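PDB 4IYQ: divalent ion tolerance protein CutA1 from Ehrlichia chaffeensis, which probably binds copper ions, as a trimeric member of the CutA family of divalent-ion tolerance proteins. Local coordinates for residues T30-P33 / D37-R40; N73-I78 / H98-P103; H89-I94 / P103-I108. All blocks are in the same frame, centred on the assembly; numbering follows the deposited sequence.

All three contacts are built on one antiparallel sheet. Contact 3 is the core contact: helix 87-97 lies against strand 105-108 through aliphatic groups, with a water linking the polar atoms beside them. Contacts 1 and 2 are partly buried and adjoin each other at the C-terminal end of strand 25-32. Contact 1 packs small side chains across the short connection from strand to helix, whereas contact 2 rests on a single hydroxyl-carboxylate bond between strand 69-83 and the 98-103 loop. Backbone bonds of T30 with I78 and T32 with C76 join the first two, T30 OG1 to A104 O ties contact 1 to contact 3, and P103 belongs to both contact 2 and contact 3.

Contact 1: residues T30-P33 / D37-R40; sequences TTTP and DAYR
The turn from strand 25-32 into helix 35-47 is closed by T32 at the end of the strand and P33 just after it, meeting D37 and A38 in the first turn of the helix. The closest backbone approach is between T32 and A38, whose CA atoms are 5.9 Å apart. T32 points at the helix and touches it with both branches. Its OG1 lies 3.4 Å from A38 CB, while CG2 sits over the A38 backbone, 4.0 Å from A38 N. With chi1 at 56°, OG1 is tucked between the backbone N and the carbonyl carbon, a placement that lets it bond to T34 O within the turn itself. Beside this, the two beta carbons of T32 and D37 pack at 3.8 Å. In the ferredoxin-like beta-alpha-beta-beta-alpha-beta fold this is the first strand-to-helix connection, and the contact brings the start of the helix down onto the end of a central strand. A38 also rests on I78 of strand 69-83, linking the turn to the neighbouring strand. On the more exposed side the P33 ring and the D37 side chain cross at roughly a right angle, and P33 CG comes 3.3 Å from D37 OD2. That carboxylate oxygen finds its hydrogen bond at T34 OG1, so both T32 and D37 direct their polar ends to the same connecting residue. P33 and D37 are each flanked by P99 of the 98-103 loop, and further along the helix Y39 OH bonds to N72 of a second subunit.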
loop_
_atom_site.group_PDB
_atom_site.type_symbol
_atom_site.label_atom_id
_atom_site.label_comp_id
_atom_site.label_asym_id
_atom_site.label_seq_id
_atom_site.Cartn_x
_atom_site.Cartn_y
_atom_site.Cartn_z
ATOM N N THR A 30 5.501 1.238 7.717
ATOM C CA THR A 30 5.954 0.539 8.918
ATOM C C THR A 30 4.733 -0.015 9.659
ATOM O O THR A 30 3.587 0.371 9.390
ATOM C CB THR A 30 6.790 1.475 9.869
ATOM O OG1 THR A 30 7.479 0.705 10.859
ATOM C CG2 THR A 30 5.902 2.502 10.574
ATOM N N THR A 31 4.977 -0.931 10.587
ATOM C CA THR A 31 3.885 -1.466 11.393
ATOM C C THR A 31 4.194 -1.309 12.894
ATOM O O THR A 31 5.344 -1.237 13.286
ATOM C CB THR A 31 3.618 -2.950 11.045
ATOM O OG1 THR A 31 4.795 -3.713 11.327
ATOM C CG2 THR A 31 3.300 -3.108 9.579
ATOM N N THR A 32 3.157 -1.266 13.721
ATOM C CA THR A 32 3.311 -1.059 15.161
ATOM C C THR A 32 2.388 -2.001 15.919
ATOM O O THR A 32 1.383 -2.444 15.381
ATOM C CB THR A 32 2.986 0.389 15.574
ATOM O OG1 THR A 32 1.665 0.715 15.139
ATOM C CG2 THR A 32 3.967 1.367 14.950
ATOM N N PRO A 33 2.747 -2.345 17.161
ATOM C CA PRO A 33 1.879 -3.255 17.916
ATOM C C PRO A 33 0.531 -2.641 18.310
ATOM O O PRO A 33 -0.450 -3.368 18.389
ATOM C CB PRO A 33 2.718 -3.593 19.157
ATOM C CG PRO A 33 3.746 -2.530 19.248
ATOM C CD PRO A 33 4.030 -2.105 17.844
ATOM N N ASP A 37 1.101 3.519 19.579
ATOM C CA ASP A 37 2.461 3.526 19.054
ATOM C C ASP A 37 2.538 4.216 17.689
ATOM O O ASP A 37 3.470 4.988 17.429
ATOM C CB ASP A 37 2.998 2.099 18.940
ATOM C CG ASP A 37 3.317 1.481 20.291
ATOM O OD1 ASP A 37 4.097 2.078 21.067
ATOM O OD2 ASP A 37 2.783 0.389 20.576
ATOM N N ALA A 38 1.560 3.932 16.825
ATOM C CA ALA A 38 1.522 4.513 15.480
ATOM C C ALA A 38 1.273 6.019 15.533
ATOM O O ALA A 38 1.888 6.795 14.800
ATOM C CB ALA A 38 0.466 3.837 14.638
ATOM N N TYR A 39 0.379 6.433 16.419
ATOM C CA TYR A 39 0.082 7.848 16.546
ATOM C C TYR A 39 1.332 8.558 17.041
ATOM O O TYR A 39 1.712 9.610 16.526
ATOM C CB TYR A 39 -1.089 8.091 17.505
ATOM C CG TYR A 39 -1.646 9.482 17.424
ATOM C CD1 TYR A 39 -2.567 9.830 16.439
ATOM C CD2 TYR A 39 -1.233 10.468 18.311
ATOM C CE1 TYR A 39 -3.084 11.129 16.353
ATOM C CE2 TYR A 39 -1.735 11.765 18.234
ATOM C CZ TYR A 39 -2.658 12.085 17.256
ATOM O OH TYR A 39 -3.148 13.366 17.184
ATOM N N ARG A 40 1.993 7.947 18.016
ATOM C CA ARG A 40 3.170 8.537 18.622
ATOM C C ARG A 40 4.278 8.753 17.584
ATOM O O ARG A 40 4.884 9.818 17.516
ATOM C CB ARG A 40 3.662 7.656 19.772
ATOM C CG ARG A 40 5.034 8.033 20.308
ATOM C CD ARG A 40 5.425 7.175 21.512
ATOM N NE ARG A 40 6.761 7.526 21.982
ATOM C CZ ARG A 40 7.891 6.988 21.540
ATOM N NH1 ARG A 40 7.875 6.030 20.610
ATOM N NH2 ARG A 40 9.043 7.410 22.044
#

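Contact 2: residues N73-I78 / H98-P103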
loop_
_atom_site.group_PDB
_atom_site.type_symbol
_atom_site.label_atom_id
_atom_site.label_comp_id
_atom_site.label_asym_id
_atom_site.label_seq_id
_atom_site.Cartn_x
_atom_site.Cartn_y
_atom_site.Cartn_z
ATOM N N ASN A 73 -0.277 -11.652 15.153
ATOM C CA ASN A 73 -0.802 -10.697 16.092
ATOM C C ASN A 73 -1.428 -9.524 15.367
ATOM O O ASN A 73 -1.360 -9.435 14.142
ATOM C CB ASN A 73 0.301 -10.254 17.051
ATOM C CG ASN A 73 1.561 -9.837 16.330
ATOM O OD1 ASN A 73 1.523 -9.046 15.382
ATOM N ND2 ASN A 73 2.693 -10.393 16.760
ATOM N N THR A 74 -2.097 -8.663 16.120
ATOM C CA THR A 74 -2.763 -7.533 15.519
ATOM C C THR A 74 -1.813 -6.354 15.597
ATOM O O THR A 74 -1.082 -6.209 16.577
ATOM C CB THR A 74 -4.102 -7.211 16.190
ATOM O OG1 THR A 74 -4.933 -8.375 16.160
ATOM C CG2 THR A 74 -4.801 -6.102 15.428
ATOM N N GLU A 75 -1.798 -5.559 14.530
ATOM C CA GLU A 75 -0.938 -4.396 14.419
ATOM C C GLU A 75 -1.664 -3.223 13.753
ATOM O O GLU A 75 -2.803 -3.338 13.291
ATOM C CB GLU A 75 0.326 -4.726 13.610
ATOM C CG GLU A 75 1.217 -5.853 14.153
ATOM C CD GLU A 75 2.545 -5.975 13.388
ATOM O OE1 GLU A 75 2.548 -5.907 12.139
ATOM O OE2 GLU A 75 3.593 -6.154 14.036
ATOM N N CYS A 76 -0.992 -2.081 13.731
ATOM C CA CYS A 76 -1.388 -0.990 12.861
ATOM C C CYS A 76 -0.335 -0.846 11.777
ATOM O O CYS A 76 0.848 -1.093 12.013
ATOM C CB CYS A 76 -1.541 0.300 13.643
ATOM S SG CYS A 76 -2.910 0.218 14.798
ATOM N N ALA A 77 -0.756 -0.480 10.579
ATOM C CA ALA A 77 0.203 -0.151 9.540
ATOM C C ALA A 77 0.185 1.350 9.347
ATOM O O ALA A 77 -0.823 2.000 9.618
ATOM C CB ALA A 77 -0.120 -0.885 8.243
ATOM N N ILE A 78 1.309 1.913 8.922
ATOM C CA ILE A 78 1.350 3.334 8.625
ATOM C C ILE A 78 1.986 3.608 7.285
ATOM O O ILE A 78 3.011 3.024 6.954
ATOM C CB ILE A 78 2.138 4.150 9.657
ATOM C CG1 ILE A 78 2.029 3.570 11.063
ATOM C CG2 ILE A 78 1.692 5.608 9.604
ATOM C CD1 ILE A 78 2.968 4.256 12.029
ATOM N N HIS A 98 11.064 3.272 17.585
ATOM C CA HIS A 98 10.130 2.157 17.385
ATOM C C HIS A 98 10.146 1.168 18.555
ATOM O O HIS A 98 11.207 0.817 19.073
ATOM C CB HIS A 98 10.468 1.424 16.090
ATOM C CG HIS A 98 9.289 0.790 15.431
ATOM N ND1 HIS A 98 8.685 -0.344 15.926
ATOM C CD2 HIS A 98 8.594 1.135 14.321
ATOM C CE1 HIS A 98 7.668 -0.674 15.146
ATOM N NE2 HIS A 98 7.591 0.206 14.166
ATOM N N PRO A 99 8.966 0.707 18.972
ATOM C CA PRO A 99 8.886 -0.318 20.027
ATOM C C PRO A 99 9.571 -1.639 19.661
ATOM O O PRO A 99 10.134 -2.297 20.537
ATOM C CB PRO A 99 7.378 -0.531 20.206
ATOM C CG PRO A 99 6.723 0.101 18.978
ATOM C CD PRO A 99 7.643 1.202 18.552
ATOM N N TYR A 100 9.551 -2.008 18.383
ATOM C CA TYR A 100 10.197 -3.245 17.940
ATOM C C TYR A 100 11.704 -3.064 17.804
ATOM O O TYR A 100 12.170 -2.019 17.353
ATOM C CB TYR A 100 9.638 -3.719 16.588
ATOM C CG TYR A 100 8.183 -4.150 16.562
ATOM C CD1 TYR A 100 7.534 -4.592 17.708
ATOM C CD2 TYR A 100 7.454 -4.108 15.368
ATOM C CE1 TYR A 100 6.194 -4.981 17.672
ATOM C CE2 TYR A 100 6.118 -4.495 15.319
ATOM C CZ TYR A 100 5.496 -4.932 16.471
ATOM O OH TYR A 100 4.173 -5.315 16.416
ATOM N N ASP A 101 12.457 -4.102 18.153
ATOM C CA ASP A 101 13.896 -4.129 17.899
ATOM C C ASP A 101 14.173 -4.216 16.411
ATOM O O ASP A 101 15.087 -3.577 15.900
ATOM C CB ASP A 101 14.551 -5.318 18.604
ATOM C CG ASP A 101 14.482 -5.207 20.103
ATOM O OD1 ASP A 101 14.013 -6.171 20.749
ATOM O OD2 ASP A 101 14.891 -4.153 20.636
ATOM N N THR A 102 13.375 -5.021 15.721
ATOM C CA THR A 102 13.495 -5.158 14.282
ATOM C C THR A 102 12.206 -4.750 13.588
ATOM O O THR A 102 11.402 -5.599 13.221
ATOM C CB THR A 102 13.839 -6.589 13.881
ATOM O OG1 THR A 102 14.935 -7.048 14.680
ATOM C CG2 THR A 102 14.212 -6.646 12.388
ATOM N N PRO A 103 11.996 -3.442 13.420
ATOM C CA PRO A 103 10.793 -2.991 12.718
ATOM C C PRO A 103 10.948 -3.083 11.200
ATOM O O PRO A 103 12.076 -3.023 10.694
ATOM C CB PRO A 103 10.664 -1.536 13.166
ATOM C CG PRO A 103 12.091 -1.110 13.343
ATOM C CD PRO A 103 12.811 -2.311 13.899
#
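E75 and Y100 are the two side chains that meet between strand 69-83 and the loop following helix 87-97. Along the strand, N73 comes first, paired through its backbone with S62 of strand 53-66. E75 is next on this face, its CB directed at the loop; CG stands beside the backbone N (chi1 -59°), and the chain beyond runs out extended, carrying the carboxylate across to the tyrosine. Y100 OH donates to E75 OE2 over 2.6 Å. The oxygen is approached on its anti side, with the hydroxyl 24° out of the carboxylate plane, and the carboxylate and ring planes are turned 25° from each other. OE2 lies at the edge of the ring, near its plane, rather than over a face, and is 3.3 Å from Y100 CE2. Further on, C76 and I78 bond through their backbones to T32 and T30, joining this strand to strand 25-32 of the ferredoxin-like sheet.

Within the loop, Y100 N donates to H98 ND1 at 3.1 Å, almost exactly in the imidazole plane, while P103 CB sits 3.4 Å above one face of that ring. H98 NE2 turns to strand 25-32, where its bond to T31 O is weak. E75 also packs against N55 of the third subunit. With OE1 weakly bonded to T31 OG1 and OE2 accepting the hydrogen bond of Y100 OH, the buried carboxylate has a hydroxyl at each oxygen, which would be expected to ease the cost of burying its charge.

Contact 3: residues H89-I94 / P103-I108; sequences HATNKI and PAIITI
This is a buried helix-on-sheet contact, in which T91 and I94 of helix 87-97 rest on I105 of strand 105-108. The I105 side chain slides past both partners in the opposite direction. Its CD1 meets I94 CG2 at 3.5 Å, and its CG2 meets T91 CG2 at 3.7 Å, so the two branches of one isoleucine engage successive turns of the helix. With chi1 of T91 at -57°, OG1 lies beside the backbone N, where it bonds to V87 O one turn back, and CG2 is turned away from that N onto I105. In the ferredoxin-like fold this is the second helix and the final sheet strand, their short segments running nearly antiparallel (163°) with axes 9.4 Å apart. L28 of the neighbouring strand packs on T91, I94 and T107 from the sheet. A water bridges the polar side of the contact: it donates to T91 OG1 at 3.2 Å and to I105 O at 3.0 Å, and is also hydrogen-bonded to T107 OG1. I106 and T107 pair in antiparallel fashion with a strand of the third subunit, carrying the sheet across the trimer interface.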
loop_
_atom_site.group_PDB
_atom_site.type_symbol
_atom_site.label_atom_id
_atom_site.label_comp_id
_atom_site.label_asym_id
_atom_site.label_seq_id
_atom_site.Cartn_x
_atom_site.Cartn_y
_atom_site.Cartn_z
ATOM N N HIS A 89 16.816 10.127 6.925
ATOM C CA HIS A 89 16.670 10.755 8.242
ATOM C C HIS A 89 15.402 10.235 8.934
ATOM O O HIS A 89 15.421 9.928 10.127
ATOM C CB HIS A 89 16.620 12.288 8.129
ATOM C CG HIS A 89 17.945 12.922 7.830
ATOM N ND1 HIS A 89 19.132 12.472 8.373
ATOM C CD2 HIS A 89 18.277 13.952 7.011
ATOM C CE1 HIS A 89 20.133 13.209 7.919
ATOM N NE2 HIS A 89 19.640 14.110 7.087
ATOM N N ALA A 90 14.305 10.132 8.182
ATOM C CA ALA A 90 13.050 9.625 8.739
ATOM C C ALA A 90 13.157 8.144 9.120
ATOM O O ALA A 90 12.648 7.742 10.157
ATOM C CB ALA A 90 11.892 9.846 7.772
ATOM N N THR A 91 13.808 7.333 8.292
ATOM C CA THR A 91 14.003 5.928 8.644
ATOM C C THR A 91 14.851 5.768 9.930
ATOM O O THR A 91 14.485 5.018 10.846
ATOM C CB THR A 91 14.683 5.159 7.503
ATOM O OG1 THR A 91 13.899 5.287 6.322
ATOM C CG2 THR A 91 14.836 3.690 7.851
ATOM N N ASN A 92 15.958 6.499 10.009
ATOM C CA ASN A 92 16.815 6.445 11.184
ATOM C C ASN A 92 16.042 6.842 12.415
ATOM O O ASN A 92 16.241 6.263 13.494
ATOM C CB ASN A 92 18.033 7.351 11.037
ATOM C CG ASN A 92 18.980 6.869 9.985
ATOM O OD1 ASN A 92 18.929 5.707 9.574
ATOM N ND2 ASN A 92 19.867 7.750 9.541
ATOM N N LYS A 93 15.178 7.845 12.261
ATOM C CA LYS A 93 14.407 8.332 13.393
ATOM C C LYS A 93 13.387 7.284 13.846
ATOM O O LYS A 93 13.266 7.001 15.043
ATOM C CB LYS A 93 13.705 9.630 13.030
ATOM C CG LYS A 93 12.961 10.268 14.168
ATOM C CD LYS A 93 13.902 10.696 15.233
ATOM C CE LYS A 93 13.201 11.604 16.197
ATOM N NZ LYS A 93 14.111 12.065 17.266
ATOM N N ILE A 94 12.698 6.677 12.878
ATOM C CA ILE A 94 11.702 5.647 13.164
ATOM C C ILE A 94 12.359 4.467 13.881
ATOM O O ILE A 94 11.805 3.962 14.857
ATOM C CB ILE A 94 10.978 5.161 11.877
ATOM C CG1 ILE A 94 10.103 6.281 11.287
ATOM C CG2 ILE A 94 10.098 3.968 12.177
ATOM C CD1 ILE A 94 9.695 6.035 9.844
ATOM N N PRO A 103 11.996 -3.442 13.420
ATOM C CA PRO A 103 10.793 -2.991 12.718
ATOM C C PRO A 103 10.948 -3.083 11.200
ATOM O O PRO A 103 12.076 -3.023 10.694
ATOM C CB PRO A 103 10.664 -1.536 13.166
ATOM C CG PRO A 103 12.091 -1.110 13.343
ATOM C CD PRO A 103 12.811 -2.311 13.899
ATOM N N ALA A 104 9.837 -3.253 10.489
ATOM C CA ALA A 104 9.840 -3.079 9.042
ATOM C C ALA A 104 9.712 -1.591 8.738
ATOM O O ALA A 104 8.682 -0.987 9.018
ATOM C CB ALA A 104 8.690 -3.863 8.387
ATOM N N ILE A 105 10.753 -0.992 8.181
ATOM C CA ILE A 105 10.663 0.386 7.724
ATOM C C ILE A 105 11.041 0.425 6.271
ATOM O O ILE A 105 12.210 0.353 5.926
ATOM C CB ILE A 105 11.556 1.306 8.518
ATOM C CG1 ILE A 105 11.349 1.066 10.019
ATOM C CG2 ILE A 105 11.277 2.752 8.142
ATOM C CD1 ILE A 105 12.461 1.679 10.871
ATOM N N ILE A 106 10.027 0.531 5.425
ATOM C CA ILE A 106 10.152 0.277 3.996
ATOM C C ILE A 106 9.811 1.518 3.171
ATOM O O ILE A 106 8.800 2.174 3.414
ATOM C CB ILE A 106 9.232 -0.884 3.594
ATOM C CG1 ILE A 106 9.629 -2.142 4.378
ATOM C CG2 ILE A 106 9.251 -1.105 2.096
ATOM C CD1 ILE A 106 8.660 -3.297 4.206
ATOM N N THR A 107 10.664 1.827 2.201
ATOM C CA THR A 107 10.517 3.012 1.380
ATOM C C THR A 107 10.045 2.681 -0.025
ATOM O O THR A 107 10.654 1.869 -0.726
ATOM C CB THR A 107 11.846 3.782 1.259
ATOM O OG1 THR A 107 12.354 4.071 2.563
ATOM C CG2 THR A 107 11.640 5.083 0.478
ATOM N N ILE A 108 8.978 3.333 -0.450
ATOM C CA ILE A 108 8.517 3.171 -1.812
ATOM C C ILE A 108 8.549 4.546 -2.461
ATOM O O ILE A 108 8.021 5.495 -1.904
ATOM C CB ILE A 108 7.102 2.553 -1.857
ATOM C CG1 ILE A 108 7.170 1.078 -1.508
ATOM C CG2 ILE A 108 6.475 2.682 -3.222
ATOM C CD1 ILE A 108 5.836 0.534 -1.078
HETATM O O HOH W 1 13.281 2.773 4.435
#